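Local coordinates for protein enoyl-CoA hydratase (Geobacillus kaustophilus, PDB 2PPY) that probably catalyses the hydration of enoyl-CoA thioesters in fatty acid beta-oxidation, at residues 6-14 against 21-29; 54-62 against 194-205. One frame throughout, in Å; residues are numbered along the deposited sequence.

Contact 1 comes first along the chain and joins strands 11-16 and 19-24 of one beta hairpin; contact 2, whose segments are separated by 131 residues, brings helix 193-205 back against strand 55-60. Their centres lie about 15 Å apart. Strands 19-24 and 55-60 are parallel neighbours in the same mixed sheet, with helix 34-48 between them along the chain. Polar bonds tie the two together on the helix side: Glu21 OE2 pairs with Arg198 NE at 2.7 Å, and His23 ND1 lies 2.6 Å from Asp61 OD1, a probable hydrogen bond. Helix 193-205 thus packs on the sheet face that carries Glu21, His23 and Met59, and ties the N-terminal hairpin to a late part of the chain.

Contact 1. Residues 6-14 against 21-29; sequences TKKQYLTVF and EIHLHINKS
Phe14 drives its ring edge against a face of His23, an offset edge-to-face pair with planes at 85° and centroids 5.0 Å apart. Phe14 CD2 comes within 3.3 Å of His23 CD2. CG of Phe14 stands anti to the carbonyl carbon (chi1 -65°), and CG of His23 likewise, which brings the two rings together on the sheet face they share with Thr12 and Glu21. The imidazole is held at both nitrogens: NE2 of His23 donates to Glu21 OE1 at 2.9 Å, nearly in the ring plane but on the anti side of the carboxylate, while ND1 has Asp61, and the other oxygen of Glu21 has Arg198, as partner, a network that fixes the rotation of the His23 ring. The opposite face of the sheet is apolar. There Leu11 CD1 presses on Ile22 CG2 at 3.3 Å, tighter than usual for two carbons, and Leu11 CB lies 4.2 Å from Leu24 CD2. Four backbone hydrogen bonds, two each for Thr12-His23 and Phe14-Glu21, join the strands. A further bond, from His25 N to Tyr10 O, carries the pairing past the strand end. Here Ile26 CG2 sits at the edge of the Tyr10 ring, 3.5 Å from CD1 and near the ring plane, and both residues touch helix 34-48, Ile26 at Phe36 and Tyr10 at Glu35. The arrangement is an antiparallel beta hairpin, segments 11-14 and 21-24 running at 160°, in the sheet of this crotonase-like fold, where strands 11-16 and 19-24 stand second and third, inside edge strand 4-7 and next to strand 55-60.

Contact 2. Residues 54-62 against 194-205; sequences KVVIVMSDV and RERTREYARKLA
Met59, a selenomethionine here, lays its SE over one face of the Arg194 guanidinium, 3.6 Å above the plane and displaced from its centre. The Met59 CG sits between the backbone N and the carbonyl carbon (chi1 36°), and a bend at chi3 brings CE alongside Arg198 as well. Met59 lies across Arg198, with SE 3.6 Å from Arg198 NH2. Arg194 runs out straight from CG to NE and works at its guanidinium edge: NH2 makes a weak hydrogen bond to Ser60 O at 2.7 Å and a salt bridge to Asp61 OD1 at 3.3 Å. Asp61 OD1 receives it on its anti lone pair, with carboxylate and guanidinium planes turned 49° apart. A water accepts from Arg194 NH1 and donates to Asp61 OD1, bridging the same pair. Arg194 NE forms a salt bridge with Glu109, while Arg198 and Asp61 have further partners in Glu21 and His23 respectively. Farther along the helix the interface is aliphatic. Ala201 CB fits between Val55 CG1 at 3.7 Å and Ile57 CD1 at 3.8 Å, while Val55 lies across Leu204, its CG2 against Leu204 CB. Ile57 and Thr197 lie alongside, pointing opposite ways, with their CG2 methyls in contact. Helix 194-205 runs nearly antiparallel to strand 55-60, at 168°, the axes 9.0 Å apart at closest approach. It also touches strands 19-24, 103-108 and 186-188, and Tyr200 and Leu204 reach a second subunit, where Tyr200 OH bonds Asp165 of that chain.

Contact 1. Residues 6-14 against 21-29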
loop_
_atom_site.group_PDB
_atom_site.type_symbol
_atom_site.label_atom_id
_atom_site.label_comp_id
_atom_site.label_asym_id
_atom_site.label_seq_id
_atom_site.Cartn_x
_atom_site.Cartn_y
_atom_site.Cartn_z
ATOM N N THR A 6 -19.421 -36.813 -3.779
ATOM C CA THR A 6 -18.093 -37.364 -4.028
ATOM C C THR A 6 -17.339 -37.382 -2.700
ATOM O O THR A 6 -17.365 -36.402 -1.952
ATOM C CB THR A 6 -17.327 -36.515 -5.069
ATOM O OG1 THR A 6 -16.025 -37.073 -5.284
ATOM C CG2 THR A 6 -17.194 -35.080 -4.595
ATOM N N LYS A 7 -16.664 -38.490 -2.403
ATOM C CA LYS A 7 -15.963 -38.616 -1.130
ATOM C C LYS A 7 -14.500 -39.046 -1.195
ATOM O O LYS A 7 -14.049 -39.656 -2.166
ATOM C CB LYS A 7 -16.717 -39.609 -0.242
ATOM C CG LYS A 7 -18.227 -39.473 -0.318
ATOM C CD LYS A 7 -18.926 -40.728 0.173
ATOM C CE LYS A 7 -20.420 -40.655 -0.092
ATOM N NZ LYS A 7 -21.103 -41.938 0.227
ATOM N N LYS A 8 -13.776 -38.713 -0.130
ATOM C CA LYS A 8 -12.372 -39.066 0.039
ATOM C C LYS A 8 -12.262 -39.549 1.481
ATOM O O LYS A 8 -13.279 -39.873 2.093
ATOM C CB LYS A 8 -11.462 -37.857 -0.202
ATOM C CG LYS A 8 -11.279 -37.516 -1.677
ATOM C CD LYS A 8 -10.189 -36.475 -1.887
ATOM C CE LYS A 8 -9.889 -36.282 -3.368
ATOM N NZ LYS A 8 -8.779 -35.315 -3.602
ATOM N N GLN A 9 -11.055 -39.599 2.035
ATOM C CA GLN A 9 -10.909 -40.067 3.410
ATOM C C GLN A 9 -10.904 -38.966 4.462
ATOM O O GLN A 9 -11.308 -39.195 5.601
ATOM C CB GLN A 9 -9.644 -40.919 3.559
ATOM C CG GLN A 9 -8.397 -40.335 2.927
ATOM C CD GLN A 9 -7.149 -41.109 3.312
ATOM O OE1 GLN A 9 -7.217 -42.297 3.634
ATOM N NE2 GLN A 9 -6.000 -40.443 3.270
ATOM N N TYR A 10 -10.456 -37.773 4.085
ATOM C CA TYR A 10 -10.397 -36.655 5.022
ATOM C C TYR A 10 -11.626 -35.760 4.943
ATOM O O TYR A 10 -11.987 -35.097 5.917
ATOM C CB TYR A 10 -9.158 -35.804 4.751
ATOM C CG TYR A 10 -7.845 -36.489 5.034
ATOM C CD1 TYR A 10 -7.329 -36.543 6.326
ATOM C CD2 TYR A 10 -7.102 -37.060 4.005
ATOM C CE1 TYR A 10 -6.099 -37.145 6.586
ATOM C CE2 TYR A 10 -5.875 -37.663 4.255
ATOM C CZ TYR A 10 -5.378 -37.702 5.544
ATOM O OH TYR A 10 -4.158 -38.288 5.787
ATOM N N LEU A 11 -12.270 -35.738 3.783
ATOM C CA LEU A 11 -13.434 -34.888 3.605
ATOM C C LEU A 11 -14.333 -35.383 2.484
ATOM O O LEU A 11 -13.915 -36.183 1.648
ATOM C CB LEU A 11 -12.965 -33.451 3.320
ATOM C CG LEU A 11 -13.134 -32.731 1.969
ATOM C CD1 LEU A 11 -12.241 -31.495 1.988
ATOM C CD2 LEU A 11 -12.739 -33.599 0.793
ATOM N N THR A 12 -15.568 -34.888 2.472
ATOM C CA THR A 12 -16.542 -35.244 1.450
ATOM C C THR A 12 -17.206 -33.979 0.914
ATOM O O THR A 12 -17.541 -33.069 1.675
ATOM C CB THR A 12 -17.632 -36.179 2.019
ATOM O OG1 THR A 12 -17.037 -37.419 2.412
ATOM C CG2 THR A 12 -18.706 -36.450 0.979
ATOM N N VAL A 13 -17.389 -33.921 -0.401
ATOM C CA VAL A 13 -18.021 -32.770 -1.031
ATOM C C VAL A 13 -19.392 -33.161 -1.573
ATOM O O VAL A 13 -19.521 -34.138 -2.308
ATOM C CB VAL A 13 -17.167 -32.220 -2.204
ATOM C CG1 VAL A 13 -17.870 -31.031 -2.847
ATOM C CG2 VAL A 13 -15.794 -31.809 -1.707
ATOM N N PHE A 14 -20.409 -32.394 -1.196
ATOM C CA PHE A 14 -21.778 -32.625 -1.647
ATOM C C PHE A 14 -22.197 -31.422 -2.485
ATOM O O PHE A 14 -22.004 -30.279 -2.070
ATOM C CB PHE A 14 -22.729 -32.751 -0.451
ATOM C CG PHE A 14 -22.466 -33.947 0.419
ATOM C CD1 PHE A 14 -22.741 -35.232 -0.037
ATOM C CD2 PHE A 14 -21.949 -33.789 1.700
ATOM C CE1 PHE A 14 -22.507 -36.346 0.774
ATOM C CE2 PHE A 14 -21.710 -34.893 2.521
ATOM C CZ PHE A 14 -21.990 -36.175 2.054
ATOM N N GLU A 21 -21.173 -28.462 -0.127
ATOM C CA GLU A 21 -20.847 -28.569 1.283
ATOM C C GLU A 21 -19.612 -29.432 1.410
ATOM O O GLU A 21 -19.576 -30.557 0.916
ATOM C CB GLU A 21 -21.988 -29.207 2.077
ATOM C CG GLU A 21 -23.339 -28.551 1.903
ATOM C CD GLU A 21 -24.335 -28.998 2.961
ATOM O OE1 GLU A 21 -24.204 -30.134 3.461
ATOM O OE2 GLU A 21 -25.255 -28.218 3.289
ATOM N N ILE A 22 -18.591 -28.891 2.060
ATOM C CA ILE A 22 -17.361 -29.630 2.267
ATOM C C ILE A 22 -17.401 -30.113 3.710
ATOM O O ILE A 22 -17.220 -29.326 4.643
ATOM C CB ILE A 22 -16.123 -28.734 2.055
ATOM C CG1 ILE A 22 -16.171 -28.091 0.664
ATOM C CG2 ILE A 22 -14.858 -29.566 2.208
ATOM C CD1 ILE A 22 -15.011 -27.139 0.370
ATOM N N HIS A 23 -17.672 -31.403 3.890
ATOM C CA HIS A 23 -17.734 -31.972 5.228
ATOM C C HIS A 23 -16.375 -32.505 5.634
ATOM O O HIS A 23 -15.745 -33.252 4.891
ATOM C CB HIS A 23 -18.769 -33.096 5.288
ATOM C CG HIS A 23 -20.184 -32.616 5.217
ATOM N ND1 HIS A 23 -21.065 -32.735 6.271
ATOM C CD2 HIS A 23 -20.871 -32.009 4.220
ATOM C CE1 HIS A 23 -22.233 -32.224 5.925
ATOM N NE2 HIS A 23 -22.142 -31.778 4.685
ATOM N N LEU A 24 -15.927 -32.111 6.820
ATOM C CA LEU A 24 -14.640 -32.546 7.329
ATOM C C LEU A 24 -14.812 -33.732 8.283
ATOM O O LEU A 24 -15.594 -33.668 9.229
ATOM C CB LEU A 24 -13.956 -31.391 8.065
ATOM C CG LEU A 24 -13.870 -30.050 7.319
ATOM C CD1 LEU A 24 -13.178 -29.017 8.203
ATOM C CD2 LEU A 24 -13.109 -30.223 6.018
ATOM N N HIS A 25 -14.089 -34.812 8.017
ATOM C CA HIS A 25 -14.130 -36.006 8.855
ATOM C C HIS A 25 -12.736 -36.623 8.882
ATOM O O HIS A 25 -12.488 -37.652 8.266
ATOM C CB HIS A 25 -15.157 -37.027 8.325
ATOM C CG HIS A 25 -15.032 -37.313 6.858
ATOM N ND1 HIS A 25 -15.953 -36.867 5.936
ATOM C CD2 HIS A 25 -14.107 -38.013 6.158
ATOM C CE1 HIS A 25 -15.601 -37.279 4.730
ATOM N NE2 HIS A 25 -14.483 -37.975 4.838
ATOM N N ILE A 26 -11.827 -35.986 9.611
ATOM C CA ILE A 26 -10.450 -36.440 9.691
ATOM C C ILE A 26 -10.168 -37.333 10.895
ATOM O O ILE A 26 -9.518 -38.372 10.778
ATOM C CB ILE A 26 -9.494 -35.242 9.757
ATOM C CG1 ILE A 26 -9.847 -34.238 8.659
ATOM C CG2 ILE A 26 -8.058 -35.707 9.604
ATOM C CD1 ILE A 26 -9.256 -32.857 8.886
ATOM N N ASN A 27 -10.641 -36.908 12.058
ATOM C CA ASN A 27 -10.431 -37.657 13.288
ATOM C C ASN A 27 -11.185 -37.007 14.438
ATOM O O ASN A 27 -11.953 -36.068 14.240
ATOM C CB ASN A 27 -8.926 -37.754 13.619
ATOM C CG ASN A 27 -8.233 -36.405 13.642
ATOM O OD1 ASN A 27 -8.794 -35.417 14.108
ATOM N ND2 ASN A 27 -6.989 -36.363 13.158
ATOM N N LYS A 28 -10.948 -37.528 15.636
ATOM C CA LYS A 28 -11.618 -37.052 16.837
ATOM C C LYS A 28 -11.721 -35.535 16.970
ATOM O O LYS A 28 -12.739 -35.017 17.441
ATOM C CB LYS A 28 -10.896 -37.608 18.071
ATOM C CG LYS A 28 -9.397 -37.276 18.058
ATOM C CD LYS A 28 -8.604 -37.922 19.204
ATOM C CE LYS A 28 -9.370 -39.011 19.933
ATOM N NZ LYS A 28 -8.499 -39.648 20.978
ATOM N N SER A 29 -10.676 -34.818 16.561
ATOM C CA SER A 29 -10.674 -33.355 16.672
ATOM C C SER A 29 -10.367 -32.671 15.341
ATOM O O SER A 29 -10.086 -31.476 15.292
ATOM C CB SER A 29 -9.650 -32.903 17.725
ATOM O OG SER A 29 -8.352 -33.338 17.400
#

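Contact 2. Residues 54-62 against 194-205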
loop_
_atom_site.group_PDB
_atom_site.type_symbol
_atom_site.label_atom_id
_atom_site.label_comp_id
_atom_site.label_asym_id
_atom_site.label_seq_id
_atom_site.Cartn_x
_atom_site.Cartn_y
_atom_site.Cartn_z
ATOM N N LYS A 54 -22.484 -21.726 -6.519
ATOM C CA LYS A 54 -22.382 -20.313 -6.202
ATOM C C LYS A 54 -22.047 -20.073 -4.728
ATOM O O LYS A 54 -21.593 -18.994 -4.351
ATOM C CB LYS A 54 -23.693 -19.610 -6.565
ATOM C CG LYS A 54 -23.937 -19.447 -8.075
ATOM C CD LYS A 54 -24.209 -20.768 -8.771
ATOM C CE LYS A 54 -24.788 -20.564 -10.177
ATOM N NZ LYS A 54 -23.841 -19.948 -11.151
ATOM N N VAL A 55 -22.272 -21.084 -3.897
ATOM C CA VAL A 55 -21.991 -20.971 -2.476
ATOM C C VAL A 55 -21.340 -22.237 -1.938
ATOM O O VAL A 55 -21.655 -23.346 -2.366
ATOM C CB VAL A 55 -23.284 -20.712 -1.664
ATOM C CG1 VAL A 55 -22.946 -20.531 -0.190
ATOM C CG2 VAL A 55 -24.002 -19.483 -2.200
ATOM N N VAL A 56 -20.425 -22.069 -0.994
ATOM C CA VAL A 56 -19.758 -23.213 -0.394
ATOM C C VAL A 56 -19.852 -23.135 1.121
ATOM O O VAL A 56 -19.505 -22.118 1.724
ATOM C CB VAL A 56 -18.271 -23.283 -0.783
ATOM C CG1 VAL A 56 -17.616 -24.478 -0.089
ATOM C CG2 VAL A 56 -18.127 -23.397 -2.295
ATOM N N ILE A 57 -20.347 -24.203 1.734
ATOM C CA ILE A 57 -20.446 -24.252 3.182
ATOM C C ILE A 57 -19.430 -25.266 3.688
ATOM O O ILE A 57 -19.414 -26.415 3.254
ATOM C CB ILE A 57 -21.833 -24.720 3.669
ATOM C CG1 ILE A 57 -22.931 -23.801 3.143
ATOM C CG2 ILE A 57 -21.857 -24.718 5.194
ATOM C CD1 ILE A 57 -24.341 -24.295 3.477
ATOM N N VAL A 58 -18.574 -24.843 4.603
ATOM C CA VAL A 58 -17.603 -25.765 5.153
ATOM C C VAL A 58 -18.098 -26.139 6.544
ATOM O O VAL A 58 -18.306 -25.270 7.387
ATOM C CB VAL A 58 -16.208 -25.119 5.239
ATOM C CG1 VAL A 58 -15.199 -26.121 5.792
ATOM C CG2 VAL A 58 -15.782 -24.632 3.856
HETATM N N MSE A 59 -18.330 -27.430 6.762
HETATM C CA MSE A 59 -18.792 -27.903 8.060
HETATM C C MSE A 59 -18.059 -29.160 8.500
HETATM O O MSE A 59 -17.309 -29.755 7.730
HETATM C CB MSE A 59 -20.312 -28.132 8.059
HETATM C CG MSE A 59 -20.906 -28.671 6.771
HETATM SE SE MSE A 59 -22.823 -29.017 6.945
HETATM C CE MSE A 59 -23.547 -27.308 6.428
ATOM N N SER A 60 -18.269 -29.548 9.752
ATOM C CA SER A 60 -17.612 -30.716 10.323
ATOM C C SER A 60 -18.604 -31.792 10.738
ATOM O O SER A 60 -19.685 -31.484 11.245
ATOM C CB SER A 60 -16.785 -30.292 11.543
ATOM O OG SER A 60 -16.245 -31.409 12.228
ATOM N N ASP A 61 -18.232 -33.051 10.523
ATOM C CA ASP A 61 -19.090 -34.169 10.900
ATOM C C ASP A 61 -18.628 -34.739 12.232
ATOM O O ASP A 61 -19.154 -35.748 12.697
ATOM C CB ASP A 61 -19.055 -35.278 9.844
ATOM C CG ASP A 61 -19.618 -34.838 8.509
ATOM O OD1 ASP A 61 -20.601 -34.064 8.494
ATOM O OD2 ASP A 61 -19.085 -35.283 7.471
ATOM N N VAL A 62 -17.634 -34.098 12.838
ATOM C CA VAL A 62 -17.109 -34.543 14.123
ATOM C C VAL A 62 -17.867 -33.843 15.253
ATOM O O VAL A 62 -17.971 -32.616 15.289
ATOM C CB VAL A 62 -15.598 -34.255 14.238
ATOM C CG1 VAL A 62 -15.072 -34.729 15.585
ATOM C CG2 VAL A 62 -14.855 -34.963 13.109
ATOM N N ARG A 194 -26.839 -25.714 11.369
ATOM C CA ARG A 194 -26.748 -26.194 9.995
ATOM C C ARG A 194 -27.952 -25.743 9.189
ATOM O O ARG A 194 -27.831 -25.340 8.030
ATOM C CB ARG A 194 -26.674 -27.720 9.959
ATOM C CG ARG A 194 -25.368 -28.289 10.440
ATOM C CD ARG A 194 -25.195 -29.703 9.936
ATOM N NE ARG A 194 -23.897 -30.250 10.311
ATOM C CZ ARG A 194 -23.408 -31.390 9.839
ATOM N NH1 ARG A 194 -24.112 -32.107 8.969
ATOM N NH2 ARG A 194 -22.211 -31.806 10.229
ATOM N N GLU A 195 -29.116 -25.824 9.820
ATOM C CA GLU A 195 -30.371 -25.439 9.199
ATOM C C GLU A 195 -30.348 -23.979 8.755
ATOM O O GLU A 195 -30.581 -23.673 7.587
ATOM C CB GLU A 195 -31.519 -25.656 10.186
ATOM C CG GLU A 195 -32.907 -25.476 9.599
ATOM C CD GLU A 195 -33.991 -25.504 10.662
ATOM O OE1 GLU A 195 -33.720 -25.993 11.779
ATOM O OE2 GLU A 195 -35.119 -25.047 10.377
ATOM N N ARG A 196 -30.061 -23.079 9.687
ATOM C CA ARG A 196 -30.037 -21.657 9.372
ATOM C C ARG A 196 -28.889 -21.262 8.441
ATOM O O ARG A 196 -29.024 -20.329 7.653
ATOM C CB ARG A 196 -30.014 -20.847 10.670
ATOM C CG ARG A 196 -31.218 -21.160 11.565
ATOM C CD ARG A 196 -31.352 -20.194 12.721
ATOM N NE ARG A 196 -31.495 -18.821 12.251
ATOM C CZ ARG A 196 -31.642 -17.772 13.051
ATOM N NH1 ARG A 196 -31.673 -17.942 14.367
ATOM N NH2 ARG A 196 -31.746 -16.553 12.538
ATOM N N THR A 197 -27.766 -21.972 8.522
ATOM C CA THR A 197 -26.639 -21.685 7.637
ATOM C C THR A 197 -27.064 -22.038 6.212
ATOM O O THR A 197 -26.857 -21.255 5.280
ATOM C CB THR A 197 -25.388 -22.521 8.002
ATOM O OG1 THR A 197 -24.921 -22.142 9.302
ATOM C CG2 THR A 197 -24.271 -22.291 6.983
ATOM N N ARG A 198 -27.663 -23.219 6.051
ATOM C CA ARG A 198 -28.129 -23.675 4.740
ATOM C C ARG A 198 -29.213 -22.756 4.195
ATOM O O ARG A 198 -29.293 -22.524 2.988
ATOM C CB ARG A 198 -28.668 -25.107 4.831
ATOM C CG ARG A 198 -27.582 -26.168 4.810
ATOM C CD ARG A 198 -28.073 -27.506 5.328
ATOM N NE ARG A 198 -27.022 -28.515 5.255
ATOM C CZ ARG A 198 -26.968 -29.601 6.022
ATOM N NH1 ARG A 198 -27.911 -29.822 6.929
ATOM N NH2 ARG A 198 -25.967 -30.461 5.885
ATOM N N GLU A 199 -30.048 -22.239 5.091
ATOM C CA GLU A 199 -31.122 -21.334 4.700
ATOM C C GLU A 199 -30.527 -20.049 4.129
ATOM O O GLU A 199 -31.035 -19.502 3.152
ATOM C CB GLU A 199 -32.002 -21.017 5.910
ATOM C CG GLU A 199 -33.149 -20.069 5.627
ATOM C CD GLU A 199 -34.047 -19.877 6.835
ATOM O OE1 GLU A 199 -34.616 -20.883 7.313
ATOM O OE2 GLU A 199 -34.181 -18.727 7.309
ATOM N N TYR A 200 -29.443 -19.579 4.742
ATOM C CA TYR A 200 -28.765 -18.367 4.295
ATOM C C TYR A 200 -28.158 -18.617 2.923
ATOM O O TYR A 200 -28.306 -17.803 2.012
ATOM C CB TYR A 200 -27.675 -17.983 5.300
ATOM C CG TYR A 200 -26.926 -16.700 4.997
ATOM C CD1 TYR A 200 -25.914 -16.666 4.035
ATOM C CD2 TYR A 200 -27.195 -15.530 5.710
ATOM C CE1 TYR A 200 -25.179 -15.496 3.795
ATOM C CE2 TYR A 200 -26.469 -14.355 5.476
ATOM C CZ TYR A 200 -25.460 -14.349 4.519
ATOM O OH TYR A 200 -24.718 -13.205 4.304
ATOM N N ALA A 201 -27.484 -19.754 2.778
ATOM C CA ALA A 201 -26.862 -20.114 1.510
ATOM C C ALA A 201 -27.927 -20.272 0.427
ATOM O O ALA A 201 -27.726 -19.856 -0.714
ATOM C CB ALA A 201 -26.063 -21.404 1.661
ATOM N N ARG A 202 -29.058 -20.877 0.783
ATOM C CA ARG A 202 -30.139 -21.060 -0.176
ATOM C C ARG A 202 -30.567 -19.721 -0.766
ATOM O O ARG A 202 -30.689 -19.590 -1.987
ATOM C CB ARG A 202 -31.345 -21.745 0.481
ATOM C CG ARG A 202 -31.196 -23.254 0.659
ATOM C CD ARG A 202 -32.523 -23.903 1.054
ATOM N NE ARG A 202 -32.905 -23.638 2.443
ATOM C CZ ARG A 202 -32.464 -24.333 3.488
ATOM N NH1 ARG A 202 -31.621 -25.341 3.308
ATOM N NH2 ARG A 202 -32.866 -24.022 4.713
ATOM N N LYS A 203 -30.791 -18.730 0.095
ATOM C CA LYS A 203 -31.200 -17.404 -0.363
ATOM C C LYS A 203 -30.183 -16.805 -1.335
ATOM O O LYS A 203 -30.558 -16.163 -2.318
ATOM C CB LYS A 203 -31.397 -16.452 0.822
ATOM C CG LYS A 203 -32.649 -16.710 1.658
ATOM C CD LYS A 203 -32.862 -15.589 2.676
ATOM C CE LYS A 203 -34.164 -15.752 3.456
ATOM N NZ LYS A 203 -34.160 -16.943 4.350
ATOM N N LEU A 204 -28.898 -17.005 -1.062
ATOM C CA LEU A 204 -27.863 -16.485 -1.950
ATOM C C LEU A 204 -27.925 -17.200 -3.292
ATOM O O LEU A 204 -27.955 -16.559 -4.345
ATOM C CB LEU A 204 -26.466 -16.675 -1.342
ATOM C CG LEU A 204 -26.075 -15.809 -0.142
ATOM C CD1 LEU A 204 -24.635 -16.110 0.253
ATOM C CD2 LEU A 204 -26.228 -14.336 -0.503
ATOM N N ALA A 205 -27.955 -18.529 -3.249
ATOM C CA ALA A 205 -28.003 -19.337 -4.463
ATOM C C ALA A 205 -29.228 -19.042 -5.322
ATOM O O ALA A 205 -29.206 -19.234 -6.536
ATOM C CB ALA A 205 -27.967 -20.814 -4.102
HETATM O O HOH W 1 -23.474 -34.636 7.971
#